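PDB 3SS6: acetyl-CoA acetyltransferase from Bacillus anthracis, which probably catalyses the reversible condensation of two acetyl-CoA molecules to acetoacetyl-CoA and free coenzyme A. Local coordinates for residues Gly21-Asn26 with Lys217-Arg222; Ile60-Glu65 with Met121-Tyr126; Ala127-Arg132 with Val146-Glu151; Ser194-Asp199 with Leu367-Leu372; Ile204-Lys207 with Glu212-Phe215. One frame throughout, in Å; residues are numbered along the deposited sequence. Where two conformers were deposited one is given.

In the fold
Contacts 1, 2, 3 and 5 all fall in the N-terminal thiolase region. Contact 4 joins that region to the C-terminal one. Contacts 1 and 4 lie at the surface of the chain, and the other three are partly buried. Their chemistry differs accordingly. Contact 1 is one carboxylate-to-backbone bond, contact 4 a guanidinium stacked on a tyrosine. Contact 5 is a regular antiparallel hairpin, whose Ile206 and Phe215 pack on loop 21-26 of contact 1. That loop also meets contact 2, through Gly21 N and Ser122 OG. Contacts 2 and 3 touch each other and the second subunit. Contact 2 relies on waters, contact 3 on a salt bridge.

Contact 1: Gly21-Asn26 with Lys217-Arg222; sequences GGALKN and KDEHPR. With SO4 (sulfate ion), chain J.
Two loops of the N-terminal thiolase region meet here. Residues 21-26 follow strand 7-19 and lead to helix 29-43. Residues 217-222 follow strand 212-215. The first loop holds a type I beta turn from Gly22 to Lys25, closed by Lys25 N bonding to Gly22 O. Glu219 reaches this turn with its carboxylate. Its OE2 accepts a hydrogen bond from Ala23 N at 2.9 Å. The bond is nearly straight, 170° at the hydrogen, and uses the syn lone pair of OE2. CG of Glu219 stands between its backbone N and carbonyl carbon (chi1 61°), and from there the chain runs extended, carrying the carboxylate across to the turn. Beside the bond, OE2 lies 3.5 Å from Gly22 CA. Ala23 CB rests against the same carboxylate, 3.7 Å from OE2. The same methyl also packs on Phe215.

Just past the turn, Asn26 meets a sulfate ion, probably from the crystallisation liquor. Asn26 ND2 donates to its O2 at 3.0 Å, and ND2 also bonds to Glu208 OE1. Lys25 NZ lies farther off, 3.6 Å from O4, and Lys25 also makes a cation-pi contact with Trp133 of the second subunit.

Glu219 OE2 takes a second backbone hydrogen, from Thr19 N. One carboxylate oxygen thus ties the 217-222 loop to two backbone amides, on the end of strand 7-19 and on the turn after it.

Contact 2: Ile60-Glu65 with Met121-Tyr126; sequences IQRTDE and MSSSPY
Two irregular loops run past each other, with Ile60 and Ser124 closest at 7.3 Å between their CA atoms; Met121-Ser124 form a type I beta turn. Ile60 sends its side chain toward that turn. Its CD1 comes within 3.7 Å of Ser124 OG, and CG2 borders the same oxygen. The hydroxyl bonds to Ala120 O and to a water. That water donates to Ser124 OG at 2.7 Å and to Ile60 O at 2.8 Å, bridging the loops.

Arg62 is the other link. Its chain bends at chi3 (59°), which turns the guanidinium back to Asp64 on its own loop. NE and NH2 grip that carboxylate side-on. NE bonds to Asp64 OD1, and NH2 to Asp64 OD2, both at 2.9 Å. Each oxygen uses its syn lone pair, and both bonds lie close to the guanidinium plane. This fixes the rotation of the group and leaves NH1 facing the 121-126 loop. A second water, at the guanidinium edge, accepts from Arg62 NH1 and donates to Ser123 OG. Ser123 O lies 3.1 Å from Arg62 NH1, obliquely placed. Ser123 OG is also bonded to Val27 O.

Asp64 OD2 also pairs with Lys129 of the second subunit. Asp64 is thus shared by two cations, which would probably favour its charged form, while two waters carry the clear hydrogen bonds between the loops.

Contact 3: Ala127-Arg132 with Val146-Glu151; sequences ALKQHR and VWEVLE. With SO4 (sulfate ion), chain E.
Lys129, just past strand 126-128, reaches across to Glu148 on helix 145-149. Its CB lies 4.0 Å from O1 of a sulfate ion, probably from the crystallisation liquor. CG and CD carry the chain on toward the helix, bending at chi2 (-60°). CE passes 3.5 Å from Glu148 OE2. A further bend at chi4 (53°) sets NZ at the carboxylate. There Lys129 NZ donates to Glu148 OE2 at 2.7 Å, a short salt bridge made through the syn lone pair. The two side chains approach from opposite directions, and the chain of Glu148 is extended beyond CG.

Neither partner is used up by the pair. Glu148 OE2 also takes Arg143 NE, so two cations share one oxygen, which would probably favour its charged form. Lys129 NZ has a second partner on the second subunit, and Glu148 OE1 bonds to Thr63 OG1 of that subunit. Next to Lys129, Gln130 NE2 makes a weak hydrogen bond of 3.3 Å to sulfate O1.

Within the chain, the bridge joins the helix to the small sheet of strands 126-128 and 140-144. Ala127 pairs with Arg143 there. Ala127 and Leu128 continue that sheet into the second subunit.

Contact 4: Ser194-Asp199 with Leu367-Leu372; sequences SGYFDD and LKRRGL
Two torsions bring Tyr196 and Arg369 together. Arg369 leaves its helix with CG anti to the backbone N (chi1 -169°), and a bend at chi3 (72°) folds the guanidinium flat over the tyrosine ring. The planes are only 9° apart, with centres 3.7 Å from each other. The closest atoms are the two CZ carbons, Tyr196 CZ to Arg369 CZ at 3.4 Å. The cation lies over the ring face, a cation-pi contact. NE of Arg369 sits over the ring centre, and CD adds a CH-pi contact, 3.9 Å from the ring centroid of Tyr196. At the far end Arg369 NH1 lies 3.5 Å from Tyr196 OH.

The opposite face of the ring is touched by Ser194 CB near the rim, so the ring sits between the serine and the guanidinium. Both polar ends have other partners: Tyr196 OH bonds to Lys190, and Arg369 NH2 pairs with Glu366.

Each segment contains a helix end closed by a Schellman motif. Gly195 follows helix 174-194 and Gly371 follows helix 352-370, both with positive phi. The stack joins the loop after helix 174-194 to the last turn of helix 352-370, at the surface. Tyr196 also packs on Ala191 of helix 174-194 and on Asn342 in a loop.

Contact 5: Ile204-Lys207 with Glu212-Phe215; sequences ITIK and EVVF
Val213 O receives Ile206 N at 2.7 Å, the shortest polar bond between the two strands. The donor lies in the carbonyl plane, and the bond is close to straight, 165° at the hydrogen. The same oxygen is approached by Thr205 CA, at 3.3 Å, in a CA-H...O contact. The return bond, Val213 N to Ile206 O, is 2.8 Å long and also in plane. Glu212 CA lies against Ile206 O in a like contact. Farther along, Ile204 and Phe215 exchange two bonds. Phe215 N gives to Ile204 O at 2.8 Å, and Ile204 N gives to Phe215 O at 2.9 Å. In both, the donor is somewhat tilted from the carbonyl plane.

These bonds make an antiparallel beta hairpin, a two-stranded sheet separate from the large mixed sheet of the chain. Ile204-Phe215 and Ile206-Val213 are its hydrogen-bonded pairs. Thr205-Val214 and Lys207-Glu212 are the non-hydrogen-bonded ones. The strands run at 158° to each other.

Ile204, Ile206, Val213 and Phe215 share one face. Ile206 and Phe215 lie side by side and point the same way, with Ile206 CD1 3.7 Å from Phe215 CB. Phe215 has CG anti to the backbone N (chi1 178°), and its ring leads off to Leu24 and Pro16. Ile204 goes to helix 29-43, on Leu32, Pro35 and Val36.

The other face is exposed. Lys207 and Glu212 run side by side there, and a bend at chi4 turns NZ of Lys207 to Glu212 OE2, a salt bridge of 3.2 Å whose hydrogen bond is weak. Thr205 CG2 rests 3.7 Å from Glu212 OE1.

Contact 1: Gly21-Asn26 with Lys217-Arg222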
# COMPACT_ATOMS: atom_id res chain seq x y z
N GLY A 21 0.29 14.79 -15.12
CA GLY A 21 -0.24 13.66 -15.87
C GLY A 21 -0.12 13.86 -17.37
O GLY A 21 -0.72 13.11 -18.14
N GLY A 22 0.67 14.85 -17.77
CA GLY A 22 0.84 15.20 -19.18
C GLY A 22 2.01 14.49 -19.86
O GLY A 22 2.24 13.30 -19.65
N ALA A 23 2.74 15.24 -20.68
CA ALA A 23 3.78 14.66 -21.53
C ALA A 23 4.87 13.96 -20.73
O ALA A 23 5.45 12.98 -21.20
CB ALA A 23 4.40 15.75 -22.43
N LEU A 24 5.15 14.46 -19.53
CA LEU A 24 6.23 13.92 -18.70
C LEU A 24 5.72 13.01 -17.57
O LEU A 24 6.43 12.74 -16.60
CB LEU A 24 7.09 15.07 -18.13
CG LEU A 24 7.73 15.97 -19.19
CD1 LEU A 24 8.35 17.24 -18.56
CD2 LEU A 24 8.76 15.17 -20.01
N LYS A 25 4.49 12.52 -17.74
CA LYS A 25 3.85 11.62 -16.77
C LYS A 25 4.76 10.51 -16.27
O LYS A 25 4.81 10.24 -15.07
CB LYS A 25 2.61 10.98 -17.42
CG LYS A 25 1.82 10.07 -16.50
CD LYS A 25 0.68 9.46 -17.32
CE LYS A 25 -0.53 9.14 -16.49
NZ LYS A 25 -1.64 8.63 -17.35
N ASN A 26 5.45 9.87 -17.21
CA ASN A 26 6.23 8.67 -16.93
C ASN A 26 7.72 8.93 -16.94
O ASN A 26 8.50 8.05 -17.33
CB ASN A 26 5.93 7.61 -17.98
CG ASN A 26 4.49 7.18 -17.96
OD1 ASN A 26 3.92 6.99 -16.89
ND2 ASN A 26 3.89 7.03 -19.13
N LYS A 217 7.34 21.80 -26.39
CA LYS A 217 6.60 23.03 -26.11
C LYS A 217 5.88 22.98 -24.76
O LYS A 217 5.27 21.97 -24.41
CB LYS A 217 5.57 23.30 -27.21
CG LYS A 217 6.12 23.16 -28.62
CD LYS A 217 7.05 24.31 -29.00
CE LYS A 217 6.26 25.60 -29.20
NZ LYS A 217 7.09 26.71 -29.78
N ASP A 218 5.95 24.09 -24.03
CA ASP A 218 5.25 24.22 -22.74
C ASP A 218 3.78 23.90 -22.92
O ASP A 218 3.13 24.41 -23.84
CB ASP A 218 5.41 25.65 -22.23
CG ASP A 218 6.86 26.01 -21.92
OD1 ASP A 218 7.52 25.27 -21.15
OD2 ASP A 218 7.33 27.05 -22.44
N GLU A 219 3.22 23.05 -22.06
CA GLU A 219 1.86 22.61 -22.32
C GLU A 219 0.82 23.15 -21.34
O GLU A 219 -0.38 22.91 -21.52
CB GLU A 219 1.76 21.09 -22.52
CG GLU A 219 2.18 20.30 -21.32
CD GLU A 219 2.00 18.79 -21.46
OE1 GLU A 219 1.50 18.25 -22.48
OE2 GLU A 219 2.36 18.11 -20.50
N HIS A 220 1.25 23.93 -20.35
CA HIS A 220 0.31 24.49 -19.38
C HIS A 220 -0.51 25.68 -19.92
O HIS A 220 -1.67 25.83 -19.56
CB HIS A 220 0.99 24.88 -18.06
CG HIS A 220 0.05 24.95 -16.90
ND1 HIS A 220 -0.34 23.82 -16.20
CD2 HIS A 220 -0.60 25.99 -16.33
CE1 HIS A 220 -1.18 24.17 -15.24
NE2 HIS A 220 -1.35 25.48 -15.29
N PRO A 221 0.09 26.55 -20.75
CA PRO A 221 -0.70 27.69 -21.20
C PRO A 221 -1.93 27.25 -21.99
O PRO A 221 -1.84 26.32 -22.79
CB PRO A 221 0.28 28.46 -22.09
CG PRO A 221 1.63 28.17 -21.44
CD PRO A 221 1.52 26.69 -21.09
N ARG A 222 -3.06 27.92 -21.75
CA ARG A 222 -4.33 27.52 -22.34
C ARG A 222 -4.99 28.66 -23.11
O ARG A 222 -5.30 29.70 -22.54
CB ARG A 222 -5.32 27.09 -21.26
CG ARG A 222 -4.91 25.90 -20.42
CD ARG A 222 -5.90 25.73 -19.25
NE ARG A 222 -7.26 25.48 -19.72
CZ ARG A 222 -8.33 25.39 -18.92
NH1 ARG A 222 -8.19 25.53 -17.60
NH2 ARG A 222 -9.53 25.15 -19.43
S SO4 J . 0.21 5.24 -18.98
O1 SO4 J . 0.71 3.90 -19.25
O2 SO4 J . 1.07 6.23 -19.62
O3 SO4 J . -1.15 5.36 -19.52
O4 SO4 J . 0.17 5.47 -17.54

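Contact 2: Ile60-Glu65 with Met121-Tyr126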
# COMPACT_ATOMS: atom_id res chain seq x y z
N ILE A 60 10.83 16.90 -4.04
CA ILE A 60 10.36 15.59 -3.68
C ILE A 60 11.38 14.56 -4.13
O ILE A 60 11.21 13.88 -5.12
CB ILE A 60 9.01 15.27 -4.37
CG1 ILE A 60 7.99 16.38 -4.11
CG2 ILE A 60 8.48 13.94 -3.91
CD1 ILE A 60 6.67 16.18 -4.81
N GLN A 61 12.44 14.47 -3.34
CA GLN A 61 13.53 13.55 -3.60
C GLN A 61 13.08 12.11 -3.46
O GLN A 61 12.13 11.82 -2.76
CB GLN A 61 14.75 13.92 -2.77
CG GLN A 61 15.30 15.27 -3.18
CD GLN A 61 16.33 15.82 -2.25
OE1 GLN A 61 17.16 15.10 -1.73
NE2 GLN A 61 16.30 17.12 -2.04
N ARG A 62 13.76 11.22 -4.16
CA ARG A 62 13.36 9.82 -4.16
C ARG A 62 14.51 8.95 -3.71
O ARG A 62 15.65 9.10 -4.18
CB ARG A 62 12.97 9.40 -5.57
CG ARG A 62 11.71 10.08 -6.09
CD ARG A 62 11.53 9.84 -7.59
NE ARG A 62 11.44 8.42 -7.94
CZ ARG A 62 10.55 7.91 -8.78
NH1 ARG A 62 9.66 8.69 -9.38
NH2 ARG A 62 10.55 6.60 -9.03
N THR A 63 14.22 8.00 -2.82
CA THR A 63 15.27 7.11 -2.35
C THR A 63 15.75 6.12 -3.41
O THR A 63 16.82 5.52 -3.25
CB THR A 63 14.84 6.37 -1.05
OG1 THR A 63 13.49 5.94 -1.18
CG2 THR A 63 14.93 7.32 0.13
N ASP A 64 14.97 5.95 -4.48
CA ASP A 64 15.38 5.08 -5.58
C ASP A 64 16.29 5.80 -6.59
O ASP A 64 16.82 5.18 -7.52
CB ASP A 64 14.18 4.37 -6.25
CG ASP A 64 13.28 5.30 -7.05
OD1 ASP A 64 13.47 6.53 -7.04
OD2 ASP A 64 12.33 4.78 -7.68
N GLU A 65 16.49 7.09 -6.35
CA GLU A 65 17.38 7.93 -7.14
C GLU A 65 18.04 8.83 -6.10
O GLU A 65 17.92 10.05 -6.16
CB GLU A 65 16.60 8.74 -8.18
CG GLU A 65 16.00 7.89 -9.28
CD GLU A 65 15.38 8.70 -10.39
OE1 GLU A 65 15.12 9.90 -10.18
OE2 GLU A 65 15.15 8.13 -11.48
N MET A 121 6.62 15.96 -10.80
CA MET A 121 5.51 15.82 -9.86
C MET A 121 4.61 14.67 -10.28
O MET A 121 4.14 13.91 -9.43
CB MET A 121 4.75 17.15 -9.72
CG MET A 121 5.68 18.26 -9.21
SD MET A 121 4.93 19.88 -8.93
CE MET A 121 4.12 19.61 -7.34
N SER A 122 4.39 14.51 -11.59
CA SER A 122 3.50 13.48 -12.12
C SER A 122 3.92 12.07 -11.71
O SER A 122 3.06 11.19 -11.55
CB SER A 122 3.42 13.54 -13.64
OG SER A 122 2.90 14.78 -14.11
N SER A 123 5.22 11.82 -11.60
CA SER A 123 5.72 10.47 -11.30
C SER A 123 6.04 10.27 -9.82
O SER A 123 6.58 9.23 -9.40
CB SER A 123 6.95 10.16 -12.16
OG SER A 123 7.98 11.11 -11.90
N SER A 124 5.71 11.27 -9.00
CA SER A 124 6.00 11.18 -7.57
C SER A 124 5.18 10.08 -6.90
O SER A 124 4.02 9.87 -7.26
CB SER A 124 5.76 12.53 -6.89
OG SER A 124 6.73 13.47 -7.33
N PRO A 125 5.78 9.38 -5.93
CA PRO A 125 5.15 8.21 -5.32
C PRO A 125 4.11 8.53 -4.25
O PRO A 125 3.89 9.70 -3.90
CB PRO A 125 6.33 7.48 -4.68
CG PRO A 125 7.24 8.57 -4.26
CD PRO A 125 7.14 9.60 -5.39
N TYR A 126 3.45 7.47 -3.79
CA TYR A 126 2.63 7.51 -2.58
C TYR A 126 3.41 6.85 -1.45
O TYR A 126 4.30 6.03 -1.70
CB TYR A 126 1.31 6.77 -2.81
CG TYR A 126 0.25 7.67 -3.40
CD1 TYR A 126 0.27 8.00 -4.75
CD2 TYR A 126 -0.78 8.18 -2.61
CE1 TYR A 126 -0.68 8.84 -5.30
CE2 TYR A 126 -1.76 9.01 -3.15
CZ TYR A 126 -1.69 9.34 -4.49
OH TYR A 126 -2.65 10.16 -5.06
O HOH W 1 9.36 13.05 -7.08
O HOH W 2 9.13 11.40 -9.41

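Contact 3: Ala127-Arg132 with Val146-Glu151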
# COMPACT_ATOMS: atom_id res chain seq x y z
N ALA A 127 3.10 7.23 -0.21
CA ALA A 127 3.83 6.74 0.96
C ALA A 127 2.88 6.12 1.98
O ALA A 127 1.73 6.56 2.12
CB ALA A 127 4.60 7.89 1.60
N LEU A 128 3.37 5.12 2.69
CA LEU A 128 2.64 4.54 3.83
C LEU A 128 3.49 4.73 5.08
O LEU A 128 4.64 4.27 5.14
CB LEU A 128 2.35 3.06 3.60
CG LEU A 128 1.21 2.74 2.62
CD1 LEU A 128 1.15 1.24 2.33
CD2 LEU A 128 -0.12 3.22 3.19
N LYS A 129 2.94 5.40 6.08
CA LYS A 129 3.69 5.73 7.29
C LYS A 129 3.64 4.65 8.36
O LYS A 129 4.50 4.64 9.25
CB LYS A 129 3.20 7.04 7.91
CG LYS A 129 3.07 8.20 6.94
CD LYS A 129 4.38 8.56 6.27
CE LYS A 129 4.16 9.70 5.27
NZ LYS A 129 3.48 10.87 5.90
N GLN A 130 2.66 3.75 8.29
CA GLN A 130 2.49 2.74 9.35
C GLN A 130 2.78 1.34 8.86
O GLN A 130 2.53 0.36 9.57
CB GLN A 130 1.06 2.77 9.92
CG GLN A 130 0.51 4.16 10.15
CD GLN A 130 1.24 4.90 11.24
OE1 GLN A 130 1.86 4.28 12.12
NE2 GLN A 130 1.20 6.23 11.20
N HIS A 131 3.29 1.24 7.63
CA HIS A 131 3.57 -0.07 7.06
C HIS A 131 4.73 -0.79 7.75
O HIS A 131 4.72 -2.02 7.86
CB HIS A 131 3.87 0.03 5.55
CG HIS A 131 3.86 -1.30 4.87
ND1 HIS A 131 2.70 -2.02 4.69
CD2 HIS A 131 4.87 -2.06 4.40
CE1 HIS A 131 3.00 -3.17 4.10
NE2 HIS A 131 4.31 -3.22 3.91
N ARG A 132 5.72 -0.03 8.22
CA ARG A 132 6.90 -0.67 8.81
C ARG A 132 6.60 -1.41 10.11
O ARG A 132 6.99 -2.57 10.27
CB ARG A 132 8.03 0.34 9.04
CG ARG A 132 9.34 -0.34 9.44
CD ARG A 132 10.51 0.65 9.54
NE ARG A 132 10.69 1.45 8.32
CZ ARG A 132 11.35 1.05 7.24
NH1 ARG A 132 11.88 -0.17 7.18
NH2 ARG A 132 11.44 1.87 6.18
N VAL A 146 2.98 14.50 -3.32
CA VAL A 146 2.76 15.83 -3.90
C VAL A 146 1.84 16.63 -2.97
O VAL A 146 2.11 17.78 -2.64
CB VAL A 146 2.14 15.74 -5.31
CG1 VAL A 146 1.64 17.11 -5.77
CG2 VAL A 146 3.15 15.16 -6.30
N TRP A 147 0.76 16.00 -2.51
CA TRP A 147 -0.19 16.71 -1.66
C TRP A 147 0.42 17.06 -0.31
O TRP A 147 0.06 18.07 0.30
CB TRP A 147 -1.48 15.89 -1.49
CG TRP A 147 -2.73 16.72 -1.40
CD1 TRP A 147 -3.50 16.91 -0.30
CD2 TRP A 147 -3.34 17.47 -2.46
NE1 TRP A 147 -4.57 17.74 -0.60
CE2 TRP A 147 -4.48 18.09 -1.93
CE3 TRP A 147 -3.02 17.66 -3.81
CZ2 TRP A 147 -5.32 18.90 -2.70
CZ3 TRP A 147 -3.85 18.47 -4.57
CH2 TRP A 147 -4.98 19.08 -4.01
N GLU A 148 1.35 16.22 0.18
CA GLU A 148 2.04 16.49 1.44
C GLU A 148 2.95 17.70 1.33
O GLU A 148 3.01 18.54 2.23
CB GLU A 148 2.91 15.30 1.86
CG GLU A 148 2.12 14.10 2.35
CD GLU A 148 2.95 13.12 3.14
OE1 GLU A 148 4.12 12.92 2.78
OE2 GLU A 148 2.42 12.53 4.11
N VAL A 149 3.68 17.78 0.23
CA VAL A 149 4.67 18.83 0.07
C VAL A 149 3.98 20.20 -0.08
O VAL A 149 4.61 21.24 0.14
CB VAL A 149 5.66 18.50 -1.08
CG1 VAL A 149 5.12 18.94 -2.43
CG2 VAL A 149 7.03 19.12 -0.81
N LEU A 150 2.69 20.19 -0.43
CA LEU A 150 1.89 21.42 -0.52
C LEU A 150 1.26 21.83 0.80
O LEU A 150 0.55 22.83 0.86
CB LEU A 150 0.76 21.26 -1.54
CG LEU A 150 1.10 20.86 -2.98
CD1 LEU A 150 -0.18 20.61 -3.77
CD2 LEU A 150 1.94 21.93 -3.63
N GLU A 151 1.48 21.03 1.84
CA GLU A 151 0.91 21.32 3.15
C GLU A 151 2.01 21.80 4.09
O GLU A 151 3.04 21.16 4.22
CB GLU A 151 0.26 20.05 3.73
CG GLU A 151 -0.43 20.27 5.05
CD GLU A 151 -0.99 18.99 5.67
OE1 GLU A 151 -0.69 17.88 5.17
OE2 GLU A 151 -1.73 19.10 6.66
S SO4 E . -2.09 6.79 8.99
O1 SO4 E . -0.73 7.27 8.70
O2 SO4 E . -3.03 7.86 8.71
O3 SO4 E . -2.42 5.64 8.18
O4 SO4 E . -2.18 6.42 10.40

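Contact 4: Ser194-Asp199 with Leu367-Leu372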
# COMPACT_ATOMS: atom_id res chain seq x y z
N SER A 194 5.72 33.71 -30.65
CA SER A 194 6.74 34.61 -31.18
C SER A 194 8.12 33.96 -31.22
O SER A 194 9.06 34.53 -31.79
CB SER A 194 6.79 35.90 -30.36
OG SER A 194 5.63 36.69 -30.58
N GLY A 195 8.24 32.78 -30.63
CA GLY A 195 9.49 32.04 -30.64
C GLY A 195 10.48 32.46 -29.57
O GLY A 195 11.65 32.08 -29.62
N TYR A 196 10.01 33.24 -28.59
CA TYR A 196 10.91 33.75 -27.55
C TYR A 196 11.62 32.64 -26.76
O TYR A 196 12.74 32.85 -26.25
CB TYR A 196 10.15 34.63 -26.54
CG TYR A 196 9.59 35.93 -27.09
CD1 TYR A 196 9.96 36.41 -28.34
CD2 TYR A 196 8.72 36.69 -26.32
CE1 TYR A 196 9.45 37.61 -28.83
CE2 TYR A 196 8.20 37.88 -26.80
CZ TYR A 196 8.57 38.34 -28.05
OH TYR A 196 8.05 39.53 -28.51
N PHE A 197 10.98 31.49 -26.63
CA PHE A 197 11.52 30.41 -25.80
C PHE A 197 12.27 29.36 -26.63
O PHE A 197 12.79 28.39 -26.10
CB PHE A 197 10.41 29.68 -25.04
CG PHE A 197 9.62 30.55 -24.09
CD1 PHE A 197 10.19 31.68 -23.51
CD2 PHE A 197 8.31 30.23 -23.77
CE1 PHE A 197 9.44 32.47 -22.62
CE2 PHE A 197 7.58 31.00 -22.89
CZ PHE A 197 8.14 32.12 -22.31
N ASP A 198 12.30 29.54 -27.95
CA ASP A 198 12.90 28.54 -28.83
C ASP A 198 14.33 28.18 -28.43
O ASP A 198 14.68 27.00 -28.36
CB ASP A 198 12.92 29.07 -30.27
CG ASP A 198 11.56 29.04 -30.92
OD1 ASP A 198 10.57 28.68 -30.26
OD2 ASP A 198 11.48 29.38 -32.12
N ASP A 199 15.15 29.19 -28.17
CA ASP A 199 16.57 28.98 -27.88
C ASP A 199 16.80 28.28 -26.54
O ASP A 199 17.69 27.44 -26.40
CB ASP A 199 17.32 30.31 -27.86
CG ASP A 199 17.45 30.94 -29.24
OD1 ASP A 199 17.51 30.20 -30.24
OD2 ASP A 199 17.48 32.19 -29.31
N LEU A 367 16.13 39.36 -20.91
CA LEU A 367 17.01 40.53 -20.83
C LEU A 367 17.80 40.66 -22.13
O LEU A 367 17.86 41.74 -22.73
CB LEU A 367 17.98 40.41 -19.65
CG LEU A 367 17.42 40.65 -18.24
CD1 LEU A 367 18.44 40.20 -17.21
CD2 LEU A 367 17.06 42.14 -18.04
N LYS A 368 18.38 39.56 -22.58
CA LYS A 368 19.20 39.60 -23.80
C LYS A 368 18.37 39.95 -25.03
O LYS A 368 18.80 40.76 -25.87
CB LYS A 368 19.94 38.27 -23.99
CG LYS A 368 21.09 38.09 -23.00
CD LYS A 368 21.96 36.89 -23.36
CE LYS A 368 22.57 37.03 -24.75
NZ LYS A 368 23.54 38.17 -24.82
N ARG A 369 17.18 39.37 -25.14
CA ARG A 369 16.30 39.65 -26.27
C ARG A 369 15.94 41.14 -26.35
O ARG A 369 15.91 41.72 -27.44
CB ARG A 369 15.03 38.79 -26.20
CG ARG A 369 14.18 38.85 -27.47
CD ARG A 369 12.81 38.18 -27.28
NE ARG A 369 11.93 38.99 -26.44
CZ ARG A 369 11.28 40.07 -26.85
NH1 ARG A 369 11.40 40.51 -28.10
NH2 ARG A 369 10.49 40.73 -26.01
N ARG A 370 15.67 41.74 -25.19
CA ARG A 370 15.31 43.16 -25.13
C ARG A 370 16.52 44.10 -25.11
O ARG A 370 16.37 45.33 -25.20
CB ARG A 370 14.44 43.45 -23.90
CG ARG A 370 13.08 42.78 -23.93
CD ARG A 370 12.24 43.19 -22.74
NE ARG A 370 10.91 42.58 -22.79
CZ ARG A 370 9.78 43.23 -22.53
NH1 ARG A 370 9.81 44.51 -22.18
NH2 ARG A 370 8.62 42.59 -22.61
N GLY A 371 17.72 43.54 -25.01
CA GLY A 371 18.93 44.35 -24.94
C GLY A 371 19.05 45.13 -23.64
O GLY A 371 19.62 46.23 -23.60
N LEU A 372 18.52 44.56 -22.56
CA LEU A 372 18.54 45.20 -21.25
C LEU A 372 19.55 44.50 -20.33
O LEU A 372 19.99 43.40 -20.61
CB LEU A 372 17.14 45.14 -20.62
CG LEU A 372 16.05 45.83 -21.44
CD1 LEU A 372 14.67 45.48 -20.90
CD2 LEU A 372 16.26 47.34 -21.45

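Contact 5: Ile204-Lys207 with Glu212-Phe215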
# COMPACT_ATOMS: atom_id res chain seq x y z
N ILE A 204 12.55 17.08 -24.85
CA ILE A 204 12.74 15.84 -24.11
C ILE A 204 12.13 14.72 -24.92
O ILE A 204 11.00 14.84 -25.38
CB ILE A 204 12.01 15.90 -22.76
CG1 ILE A 204 12.42 17.15 -21.96
CG2 ILE A 204 12.24 14.59 -21.96
CD1 ILE A 204 13.89 17.17 -21.55
N THR A 205 12.88 13.63 -25.09
CA THR A 205 12.34 12.46 -25.79
C THR A 205 11.90 11.46 -24.75
O THR A 205 12.72 10.99 -23.95
CB THR A 205 13.37 11.83 -26.76
OG1 THR A 205 13.70 12.76 -27.80
CG2 THR A 205 12.79 10.57 -27.40
N ILE A 206 10.61 11.16 -24.72
CA ILE A 206 10.07 10.19 -23.78
C ILE A 206 9.90 8.86 -24.48
O ILE A 206 9.17 8.77 -25.47
CB ILE A 206 8.71 10.61 -23.18
CG1 ILE A 206 8.81 11.98 -22.51
CG2 ILE A 206 8.22 9.59 -22.16
CD1 ILE A 206 8.41 13.14 -23.39
N LYS A 207 10.56 7.83 -23.97
CA LYS A 207 10.41 6.51 -24.54
C LYS A 207 9.21 5.84 -23.89
O LYS A 207 9.31 5.33 -22.77
CB LYS A 207 11.68 5.67 -24.35
CG LYS A 207 12.91 6.25 -25.03
CD LYS A 207 13.95 5.18 -25.32
CE LYS A 207 15.25 5.79 -25.83
NZ LYS A 207 15.04 6.63 -27.05
N GLU A 212 8.06 6.77 -29.27
CA GLU A 212 8.82 7.80 -28.58
C GLU A 212 8.12 9.13 -28.83
O GLU A 212 7.71 9.43 -29.94
CB GLU A 212 10.26 7.84 -29.09
CG GLU A 212 11.01 6.55 -28.83
CD GLU A 212 12.44 6.58 -29.34
OE1 GLU A 212 12.93 7.67 -29.71
OE2 GLU A 212 13.08 5.50 -29.37
N VAL A 213 7.98 9.92 -27.77
CA VAL A 213 7.34 11.22 -27.88
C VAL A 213 8.40 12.31 -27.73
O VAL A 213 9.19 12.28 -26.79
CB VAL A 213 6.26 11.38 -26.78
CG1 VAL A 213 5.70 12.80 -26.76
CG2 VAL A 213 5.15 10.37 -26.98
N VAL A 214 8.42 13.27 -28.66
CA VAL A 214 9.34 14.39 -28.53
C VAL A 214 8.57 15.61 -28.02
O VAL A 214 7.75 16.19 -28.74
CB VAL A 214 10.05 14.73 -29.85
CG1 VAL A 214 11.00 15.90 -29.63
CG2 VAL A 214 10.80 13.52 -30.36
N PHE A 215 8.84 15.97 -26.77
CA PHE A 215 8.14 17.03 -26.07
C PHE A 215 8.97 18.31 -26.14
O PHE A 215 10.07 18.37 -25.58
CB PHE A 215 7.97 16.59 -24.61
CG PHE A 215 7.30 17.61 -23.73
CD1 PHE A 215 6.06 18.14 -24.07
CD2 PHE A 215 7.89 18.00 -22.54
CE1 PHE A 215 5.44 19.07 -23.25
CE2 PHE A 215 7.27 18.91 -21.70
CZ PHE A 215 6.04 19.46 -22.06